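Local coordinates for D-xylonate dehydratase (Caulobacter crescentus, PDB 5OYN), which catalyses the dehydration of D-xylonate to 2-dehydro-3-deoxy-D-arabinonate, and of D-gluconate with similar efficiency, using a [2Fe-2S] cluster and magnesium, at residues S407-E412 and D503-L508; R430-D435 and E453-V458; W522-D527 and A548-D553. All coordinates share one frame; numbering follows the deposited sequence.

Contact 1: residues S407-E412 and D503-L508; sequences SVIGEE and DSPSIL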
loop_
_atom_site.group_PDB
_atom_site.type_symbol
_atom_site.label_atom_id
_atom_site.label_comp_id
_atom_site.label_asym_id
_atom_site.label_seq_id
_atom_site.Cartn_x
_atom_site.Cartn_y
_atom_site.Cartn_z
ATOM N N SER A 407 12.316 -39.715 13.292
ATOM C CA SER A 407 11.900 -39.691 11.888
ATOM C C SER A 407 13.067 -39.532 10.941
ATOM O O SER A 407 12.913 -39.752 9.738
ATOM C CB SER A 407 10.913 -38.560 11.637
ATOM O OG SER A 407 11.578 -37.315 11.644
ATOM N N VAL A 408 14.239 -39.217 11.469
ATOM C CA VAL A 408 15.372 -38.755 10.692
ATOM C C VAL A 408 16.569 -39.705 10.771
ATOM O O VAL A 408 17.592 -39.464 10.114
ATOM C CB VAL A 408 15.711 -37.317 11.138
ATOM C CG1 VAL A 408 17.137 -36.935 10.944
ATOM C CG2 VAL A 408 14.765 -36.332 10.426
ATOM N N ILE A 409 16.430 -40.839 11.463
ATOM C CA ILE A 409 17.501 -41.827 11.502
ATOM C C ILE A 409 17.746 -42.347 10.094
ATOM O O ILE A 409 16.855 -42.931 9.463
ATOM C CB ILE A 409 17.159 -42.969 12.472
ATOM C CG1 ILE A 409 17.322 -42.517 13.924
ATOM C CG2 ILE A 409 18.058 -44.158 12.228
ATOM C CD1 ILE A 409 16.320 -43.132 14.857
ATOM N N GLY A 410 18.952 -42.130 9.587
ATOM C CA GLY A 410 19.290 -42.652 8.284
ATOM C C GLY A 410 19.593 -44.130 8.333
ATOM O O GLY A 410 19.917 -44.687 9.381
ATOM N N GLU A 411 19.489 -44.785 7.176
ATOM C CA GLU A 411 19.727 -46.224 7.158
ATOM C C GLU A 411 21.198 -46.559 7.397
ATOM O O GLU A 411 21.502 -47.594 8.001
ATOM C CB GLU A 411 19.232 -46.823 5.845
ATOM C CG GLU A 411 20.003 -46.385 4.633
ATOM C CD GLU A 411 20.189 -47.513 3.643
ATOM O OE1 GLU A 411 20.061 -47.258 2.419
ATOM O OE2 GLU A 411 20.461 -48.651 4.093
ATOM N N GLU A 412 22.120 -45.703 6.953
ATOM C CA GLU A 412 23.527 -45.919 7.272
ATOM C C GLU A 412 23.784 -45.744 8.767
ATOM O O GLU A 412 24.542 -46.516 9.367
ATOM C CB GLU A 412 24.401 -44.968 6.455
ATOM C CG GLU A 412 25.737 -45.566 6.035
ATOM C CD GLU A 412 25.580 -46.864 5.249
ATOM O OE1 GLU A 412 24.727 -46.909 4.333
ATOM O OE2 GLU A 412 26.303 -47.843 5.552
ATOM N N ASP A 503 18.367 -32.831 9.509
ATOM C CA ASP A 503 18.290 -34.259 9.217
ATOM C C ASP A 503 19.268 -35.044 10.099
ATOM O O ASP A 503 19.843 -36.057 9.685
ATOM C CB ASP A 503 18.557 -34.522 7.735
ATOM C CG ASP A 503 19.848 -33.872 7.250
ATOM O OD1 ASP A 503 20.355 -32.951 7.938
ATOM O OD2 ASP A 503 20.363 -34.280 6.184
ATOM N N SER A 504 19.439 -34.590 11.344
ATOM C CA SER A 504 20.299 -35.228 12.331
ATOM C C SER A 504 19.429 -35.911 13.374
ATOM O O SER A 504 18.592 -35.231 13.990
ATOM C CB SER A 504 21.205 -34.200 13.005
ATOM O OG SER A 504 22.133 -33.660 12.095
ATOM N N PRO A 505 19.580 -37.229 13.621
ATOM C CA PRO A 505 18.786 -37.895 14.674
ATOM C C PRO A 505 19.300 -37.559 16.069
ATOM O O PRO A 505 19.785 -38.411 16.799
ATOM C CB PRO A 505 18.958 -39.379 14.326
ATOM C CG PRO A 505 20.313 -39.456 13.704
ATOM C CD PRO A 505 20.548 -38.142 12.986
ATOM N N SER A 506 19.205 -36.291 16.439
ATOM C CA SER A 506 19.859 -35.826 17.646
ATOM C C SER A 506 19.008 -36.111 18.873
ATOM O O SER A 506 17.794 -36.307 18.791
ATOM C CB SER A 506 20.140 -34.323 17.571
ATOM O OG SER A 506 20.981 -33.998 16.481
ATOM N N ILE A 507 19.671 -36.114 20.027
ATOM C CA ILE A 507 19.012 -36.112 21.326
ATOM C C ILE A 507 19.007 -34.672 21.830
ATOM O O ILE A 507 20.068 -34.077 22.056
ATOM C CB ILE A 507 19.711 -37.063 22.310
ATOM C CG1 ILE A 507 19.452 -38.506 21.897
ATOM C CG2 ILE A 507 19.188 -36.855 23.732
ATOM C CD1 ILE A 507 20.692 -39.352 21.880
ATOM N N LEU A 508 17.811 -34.115 22.012
ATOM C CA LEU A 508 17.634 -32.672 22.057
ATOM C C LEU A 508 16.851 -32.253 23.283
ATOM O O LEU A 508 16.144 -33.054 23.897
ATOM C CB LEU A 508 16.874 -32.157 20.829
ATOM C CG LEU A 508 17.594 -32.355 19.516
ATOM C CD1 LEU A 508 16.667 -33.042 18.556
ATOM C CD2 LEU A 508 18.014 -31.006 19.005
HETATM O O HOH W 1 19.195 -38.572 8.515
#
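I409 and P505 meet as two apolar side chains crossing at about a right angle, with I409 CG1 set against P505 CB at 3.6 Å. The proline also rests on backbone, since its CB lies 4.0 Å from I409 CA. The first torsion of I409 (chi1 -75°) lays CG1 beside its own backbone N and opposite the carbonyl carbon, which makes this branch, rather than CG2, the one that reaches the ring. V408 approaches another part of the same proline: its CG1 is 4.2 Å from P505 CD and 3.6 Å from P505 N. With chi1 at 153°, CG1 is swung away from the backbone N of V408 and turned toward the D503-S504 backbone; the modelled closeness to the D503 carbonyl is doubtful. The two branched residues thus grip the proline at CB and at CD, and the direct contact is wholly van der Waals. A water supplies the polar link, donating to D503 O at 2.8 Å and to V408 O, where the modelled bond is too short for its length to be trusted. P505 is the centre of an inverse gamma turn, closed by a weak bond from S506 N to S504 O. The carboxylate of D503 leads away from V408 to a salt bridge with R184, and the D503 side chain lies about 14 Å from the bound magnesium. G410 is the N-cap of helix 411-417, whose F413 also touches P505, while M404 of strand 401-404 adds a further apolar contact to the proline. Strand 507-511 runs antiparallel to strand 401-404, and the contact sets the loop leading into helix 411-417 against the turn that leads into strand 507-511.

Contact 2: residues R430-D435 and E453-V458; sequences RAIVFD and ERCILV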
loop_
_atom_site.group_PDB
_atom_site.type_symbol
_atom_site.label_atom_id
_atom_site.label_comp_id
_atom_site.label_asym_id
_atom_site.label_seq_id
_atom_site.Cartn_x
_atom_site.Cartn_y
_atom_site.Cartn_z
ATOM N N ARG A 430 31.735 -42.710 22.771
ATOM C CA ARG A 430 32.685 -41.920 23.541
ATOM C C ARG A 430 32.349 -40.441 23.390
ATOM O O ARG A 430 32.335 -39.914 22.272
ATOM C CB ARG A 430 34.109 -42.198 23.065
ATOM C CG ARG A 430 35.164 -41.376 23.767
ATOM C CD ARG A 430 36.504 -41.986 23.529
ATOM N NE ARG A 430 37.024 -41.657 22.211
ATOM C CZ ARG A 430 37.705 -40.544 21.962
ATOM N NH1 ARG A 430 37.928 -39.671 22.954
ATOM N NH2 ARG A 430 38.159 -40.305 20.731
ATOM N N ALA A 431 32.106 -39.768 24.510
ATOM C CA ALA A 431 31.646 -38.388 24.464
ATOM C C ALA A 431 32.758 -37.444 24.006
ATOM O O ALA A 431 33.894 -37.527 24.478
ATOM C CB ALA A 431 31.123 -37.968 25.835
ATOM N N ILE A 432 32.425 -36.550 23.077
ATOM C CA ILE A 432 33.264 -35.410 22.701
ATOM C C ILE A 432 32.460 -34.166 23.053
ATOM O O ILE A 432 31.516 -33.808 22.335
ATOM C CB ILE A 432 33.643 -35.423 21.219
ATOM C CG1 ILE A 432 34.031 -36.842 20.780
ATOM C CG2 ILE A 432 34.749 -34.410 20.947
ATOM C CD1 ILE A 432 35.432 -37.259 21.185
ATOM N N VAL A 433 32.821 -33.506 24.154
ATOM C CA VAL A 433 32.011 -32.447 24.748
ATOM C C VAL A 433 32.523 -31.083 24.306
ATOM O O VAL A 433 33.738 -30.835 24.276
ATOM C CB VAL A 433 32.008 -32.561 26.282
ATOM C CG1 VAL A 433 31.132 -31.477 26.912
ATOM C CG2 VAL A 433 31.536 -33.940 26.685
ATOM N N PHE A 434 31.588 -30.190 23.969
ATOM C CA PHE A 434 31.896 -28.825 23.567
ATOM C C PHE A 434 31.063 -27.856 24.385
ATOM O O PHE A 434 29.897 -28.128 24.690
ATOM C CB PHE A 434 31.622 -28.607 22.095
ATOM C CG PHE A 434 32.341 -29.556 21.207
ATOM C CD1 PHE A 434 33.686 -29.364 20.914
ATOM C CD2 PHE A 434 31.682 -30.639 20.657
ATOM C CE1 PHE A 434 34.368 -30.245 20.084
ATOM C CE2 PHE A 434 32.353 -31.520 19.824
ATOM C CZ PHE A 434 33.700 -31.322 19.535
ATOM N N ASP A 435 31.659 -26.722 24.735
ATOM C CA ASP A 435 30.967 -25.731 25.550
ATOM C C ASP A 435 30.507 -24.600 24.635
ATOM O O ASP A 435 31.142 -23.551 24.509
ATOM C CB ASP A 435 31.862 -25.245 26.685
ATOM C CG ASP A 435 31.769 -26.139 27.917
ATOM O OD1 ASP A 435 30.815 -25.966 28.715
ATOM O OD2 ASP A 435 32.644 -27.028 28.069
ATOM N N GLU A 453 34.331 -43.297 14.409
ATOM C CA GLU A 453 32.930 -43.649 14.207
ATOM C C GLU A 453 32.178 -43.976 15.494
ATOM O O GLU A 453 30.944 -44.003 15.478
ATOM C CB GLU A 453 32.859 -44.825 13.245
ATOM C CG GLU A 453 34.120 -44.933 12.417
ATOM C CD GLU A 453 34.154 -46.191 11.586
ATOM O OE1 GLU A 453 34.782 -46.170 10.499
ATOM O OE2 GLU A 453 33.539 -47.193 12.020
ATOM N N ARG A 454 32.867 -44.221 16.607
ATOM C CA ARG A 454 32.188 -44.622 17.834
ATOM C C ARG A 454 32.152 -43.507 18.876
ATOM O O ARG A 454 32.003 -43.782 20.072
ATOM C CB ARG A 454 32.826 -45.886 18.417
ATOM C CG ARG A 454 33.281 -46.910 17.373
ATOM C CD ARG A 454 32.120 -47.564 16.636
ATOM N NE ARG A 454 30.972 -47.822 17.507
ATOM C CZ ARG A 454 29.862 -48.447 17.113
ATOM N NH1 ARG A 454 29.754 -48.890 15.860
ATOM N NH2 ARG A 454 28.859 -48.630 17.968
ATOM N N CYS A 455 32.258 -42.252 18.447
ATOM C CA CYS A 455 32.102 -41.109 19.337
ATOM C C CYS A 455 30.675 -40.572 19.267
ATOM O O CYS A 455 29.891 -40.924 18.384
ATOM C CB CYS A 455 33.114 -40.013 18.989
ATOM S SG CYS A 455 34.799 -40.652 18.740
ATOM N N ILE A 456 30.336 -39.722 20.234
ATOM C CA ILE A 456 29.061 -39.013 20.255
ATOM C C ILE A 456 29.342 -37.547 20.582
ATOM O O ILE A 456 29.932 -37.238 21.625
ATOM C CB ILE A 456 28.060 -39.632 21.253
ATOM C CG1 ILE A 456 26.841 -38.727 21.424
ATOM C CG2 ILE A 456 28.721 -39.923 22.607
ATOM C CD1 ILE A 456 25.670 -39.414 22.062
ATOM N N LEU A 457 28.934 -36.648 19.688
ATOM C CA LEU A 457 29.235 -35.233 19.858
ATOM C C LEU A 457 28.220 -34.586 20.792
ATOM O O LEU A 457 27.005 -34.729 20.616
ATOM C CB LEU A 457 29.269 -34.531 18.505
ATOM C CG LEU A 457 30.160 -35.262 17.486
ATOM C CD1 LEU A 457 29.917 -34.745 16.074
ATOM C CD2 LEU A 457 31.643 -35.168 17.856
ATOM N N VAL A 458 28.728 -33.899 21.804
ATOM C CA VAL A 458 27.914 -33.373 22.885
ATOM C C VAL A 458 28.188 -31.885 22.986
ATOM O O VAL A 458 29.344 -31.451 22.909
ATOM C CB VAL A 458 28.213 -34.082 24.230
ATOM C CG1 VAL A 458 27.466 -33.416 25.380
ATOM C CG2 VAL A 458 27.842 -35.548 24.160
#
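R430-D435 and C455-V458 run side by side as parallel strands, their short axes 4.5 Å apart at closest and inclined by 28°. R430, I432 and F434 carry the ladder: R430 N donates to R454 O, I456 N to R430 O, I432 N to I456 O (3.0 Å), V458 N to I432 O (2.8 Å) and F434 N to V458 O. On the sheet face bearing R430, I432, C455 and L457, I432 is wedged between the two partners opposite, with CG1 3.8 Å from C455 CB and CB 3.9 Å from L457 CD2. The same L457 methyl lies at the edge of the F434 ring, near its plane. R430 bends at chi3, bringing one face of its guanidinium under I432 CD1, while its NH2 is bonded to L449 O. On the other face V433 and V458 point the same way, CG2 of the first 4.1 Å from CB of the second, with A431 and I456 alongside. Helix 436-443 connects the two strands in a beta-alpha-beta unit. Backbone polar groups are largely met by this ladder and by the chains on its outer sides, A431 by G526 and D527, L457 by P491 and L493; mostly aliphatic side chains clothe both faces, a chemistry that suits a buried sheet.

Contact 3: residues W522-D527 and A548-D553; sequences WLRTGD and AARKQD
R550 reaches the W522-D527 loop through a chi1 of -40°, which sets CG opposite its carbonyl carbon, and a bend at chi2 (-127°) that sends the guanidinium along the loop to D527. There it meets the carboxylate end-on, NH1 and NH2 both donating to D527 OD1 at 3.0 and 3.1 Å respectively, the two flat groups 31° apart. NH1 uses the syn lone pair of OD1, and a weak bond joins NH2 to OD2. NH1 also donates to W522 O, which lies in the guanidinium plane; the modelled length is too short to weigh. OD1 accepts a third bond, from R524 N at 3.1 Å, arriving from above the carboxylate plane, so three donors hold this oxygen. R524 slides past R550 in the opposite direction, its CG over one face of the R550 guanidinium. Its own NH1 turns back to S521 O and to L523 O, and the nearby D527 carboxylate probably tempers the closeness of the two positive charges. W522 contributes CB, 3.8 Å from R550 CB, and its indole CD1, 3.9 Å from K551 CE; the aliphatic part of K551 lies alongside the ring. Without the R550 guanidinium, as with an alanine here, D527 is likely to lose its ionic partner and W522 O this donor, with one side of the R524 chain uncovered. Within the loop, R524 to D527 form a type II beta turn, with D527 N bonded to R524 O and G526 at the positive phi where a CB would be jammed. The arrangement is an arginine of helix 544-551 holding a type II turn by a salt bridge to its last residue, D527, and the chain just before it by the bond to W522 O, where the turn leads into strand 528-532 of the C-terminal IlvD/Edd region.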
loop_
_atom_site.group_PDB
_atom_site.type_symbol
_atom_site.label_atom_id
_atom_site.label_comp_id
_atom_site.label_asym_id
_atom_site.label_seq_id
_atom_site.Cartn_x
_atom_site.Cartn_y
_atom_site.Cartn_z
ATOM N N TRP A 522 28.604 -32.137 34.468
ATOM C CA TRP A 522 29.768 -32.875 34.936
ATOM C C TRP A 522 30.343 -33.839 33.912
ATOM O O TRP A 522 31.413 -34.405 34.163
ATOM C CB TRP A 522 29.453 -33.639 36.235
ATOM C CG TRP A 522 28.191 -34.488 36.277
ATOM C CD1 TRP A 522 27.015 -34.190 36.930
ATOM C CD2 TRP A 522 28.008 -35.789 35.704
ATOM N NE1 TRP A 522 26.109 -35.219 36.773
ATOM C CE2 TRP A 522 26.691 -36.208 36.019
ATOM C CE3 TRP A 522 28.817 -36.631 34.939
ATOM C CZ2 TRP A 522 26.174 -37.433 35.596
ATOM C CZ3 TRP A 522 28.300 -37.856 34.519
ATOM C CH2 TRP A 522 26.993 -38.243 34.851
ATOM N N LEU A 523 29.682 -34.037 32.775
ATOM C CA LEU A 523 30.220 -34.934 31.759
ATOM C C LEU A 523 31.521 -34.376 31.188
ATOM O O LEU A 523 31.730 -33.161 31.121
ATOM C CB LEU A 523 29.190 -35.158 30.655
ATOM C CG LEU A 523 29.570 -35.905 29.378
ATOM C CD1 LEU A 523 29.295 -37.397 29.496
ATOM C CD2 LEU A 523 28.762 -35.333 28.243
ATOM N N ARG A 524 32.426 -35.276 30.820
ATOM C CA ARG A 524 33.726 -34.873 30.310
ATOM C C ARG A 524 34.078 -35.735 29.113
ATOM O O ARG A 524 33.678 -36.899 29.030
ATOM C CB ARG A 524 34.823 -34.980 31.379
ATOM C CG ARG A 524 34.463 -34.364 32.723
ATOM C CD ARG A 524 34.659 -32.858 32.723
ATOM N NE ARG A 524 34.383 -32.248 34.024
ATOM C CZ ARG A 524 33.292 -31.535 34.302
ATOM N NH1 ARG A 524 32.365 -31.348 33.365
ATOM N NH2 ARG A 524 33.122 -31.010 35.516
ATOM N N THR A 525 34.820 -35.143 28.176
ATOM C CA THR A 525 35.248 -35.859 26.981
ATOM C C THR A 525 35.952 -37.157 27.372
ATOM O O THR A 525 36.623 -37.235 28.402
ATOM C CB THR A 525 36.166 -34.957 26.146
ATOM O OG1 THR A 525 35.469 -33.746 25.826
ATOM C CG2 THR A 525 36.588 -35.627 24.860
ATOM N N GLY A 526 35.765 -38.197 26.564
ATOM C CA GLY A 526 36.333 -39.491 26.849
ATOM C C GLY A 526 35.442 -40.414 27.656
ATOM O O GLY A 526 35.647 -41.639 27.619
ATOM N N ASP A 527 34.462 -39.870 28.383
ATOM C CA ASP A 527 33.468 -40.698 29.051
ATOM C C ASP A 527 32.715 -41.548 28.030
ATOM O O ASP A 527 32.762 -41.317 26.818
ATOM C CB ASP A 527 32.476 -39.842 29.834
ATOM C CG ASP A 527 33.127 -39.079 30.978
ATOM O OD1 ASP A 527 32.423 -38.266 31.629
ATOM O OD2 ASP A 527 34.341 -39.286 31.222
ATOM N N ALA A 548 30.390 -36.805 41.937
ATOM C CA ALA A 548 30.392 -35.684 42.876
ATOM C C ALA A 548 31.748 -34.992 42.957
ATOM O O ALA A 548 31.812 -33.827 43.375
ATOM C CB ALA A 548 29.958 -36.150 44.263
ATOM N N ALA A 549 32.828 -35.680 42.574
ATOM C CA ALA A 549 34.129 -35.023 42.480
ATOM C C ALA A 549 34.121 -33.956 41.393
ATOM O O ALA A 549 34.642 -32.850 41.590
ATOM C CB ALA A 549 35.223 -36.057 42.211
ATOM N N ARG A 550 33.535 -34.275 40.237
ATOM C CA ARG A 550 33.387 -33.276 39.188
ATOM C C ARG A 550 32.432 -32.165 39.618
ATOM O O ARG A 550 32.710 -30.981 39.391
ATOM C CB ARG A 550 32.903 -33.943 37.899
ATOM C CG ARG A 550 33.541 -35.289 37.592
ATOM C CD ARG A 550 34.126 -35.320 36.190
ATOM N NE ARG A 550 34.370 -36.674 35.691
ATOM C CZ ARG A 550 33.678 -37.249 34.709
ATOM N NH1 ARG A 550 32.679 -36.601 34.118
ATOM N NH2 ARG A 550 33.982 -38.479 34.314
ATOM N N LYS A 551 31.311 -32.527 40.261
ATOM C CA LYS A 551 30.300 -31.536 40.628
ATOM C C LYS A 551 30.865 -30.448 41.526
ATOM O O LYS A 551 30.355 -29.319 41.532
ATOM C CB LYS A 551 29.118 -32.206 41.328
ATOM C CG LYS A 551 28.053 -32.730 40.400
ATOM C CD LYS A 551 26.753 -32.954 41.140
ATOM C CE LYS A 551 26.105 -34.253 40.701
ATOM N NZ LYS A 551 24.804 -34.466 41.396
ATOM N N GLN A 552 31.901 -30.766 42.299
ATOM C CA GLN A 552 32.513 -29.781 43.175
ATOM C C GLN A 552 33.474 -28.862 42.435
ATOM O O GLN A 552 33.908 -27.858 43.007
ATOM C CB GLN A 552 33.225 -30.493 44.337
ATOM C CG GLN A 552 32.259 -31.200 45.291
ATOM C CD GLN A 552 32.212 -30.559 46.672
ATOM O OE1 GLN A 552 33.245 -30.363 47.319
ATOM N NE2 GLN A 552 31.004 -30.214 47.124
ATOM N N ASP A 553 33.804 -29.175 41.180
ATOM C CA ASP A 553 34.501 -28.218 40.325
ATOM C C ASP A 553 33.576 -27.113 39.817
ATOM O O ASP A 553 34.067 -26.073 39.355
ATOM C CB ASP A 553 35.144 -28.935 39.138
ATOM C CG ASP A 553 36.545 -29.428 39.441
ATOM O OD1 ASP A 553 36.848 -30.591 39.097
ATOM O OD2 ASP A 553 37.343 -28.651 40.016
#

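All three contacts fall within the C-terminal part of the IlvD/Edd dehydratase chain, yet they differ in depth and chemistry. Contact 2 is the buried one, a backbone ladder inside the mixed sheet; contacts 1 and 3 are only partly buried. Contact 1 joins two loops through apolar side chains and a water, contact 3 a loop to a helix through ionic and carbonyl bonds. Contacts 2 and 3 touch directly: A431 N lies 2.9 Å from D527 O, a probable hydrogen bond, and V433 packs on L523, so the turn of contact 3 borders the sheet of contact 2. Contact 1 stands apart, its centre 16 Å from that of contact 2, which is nested within the loop it closes.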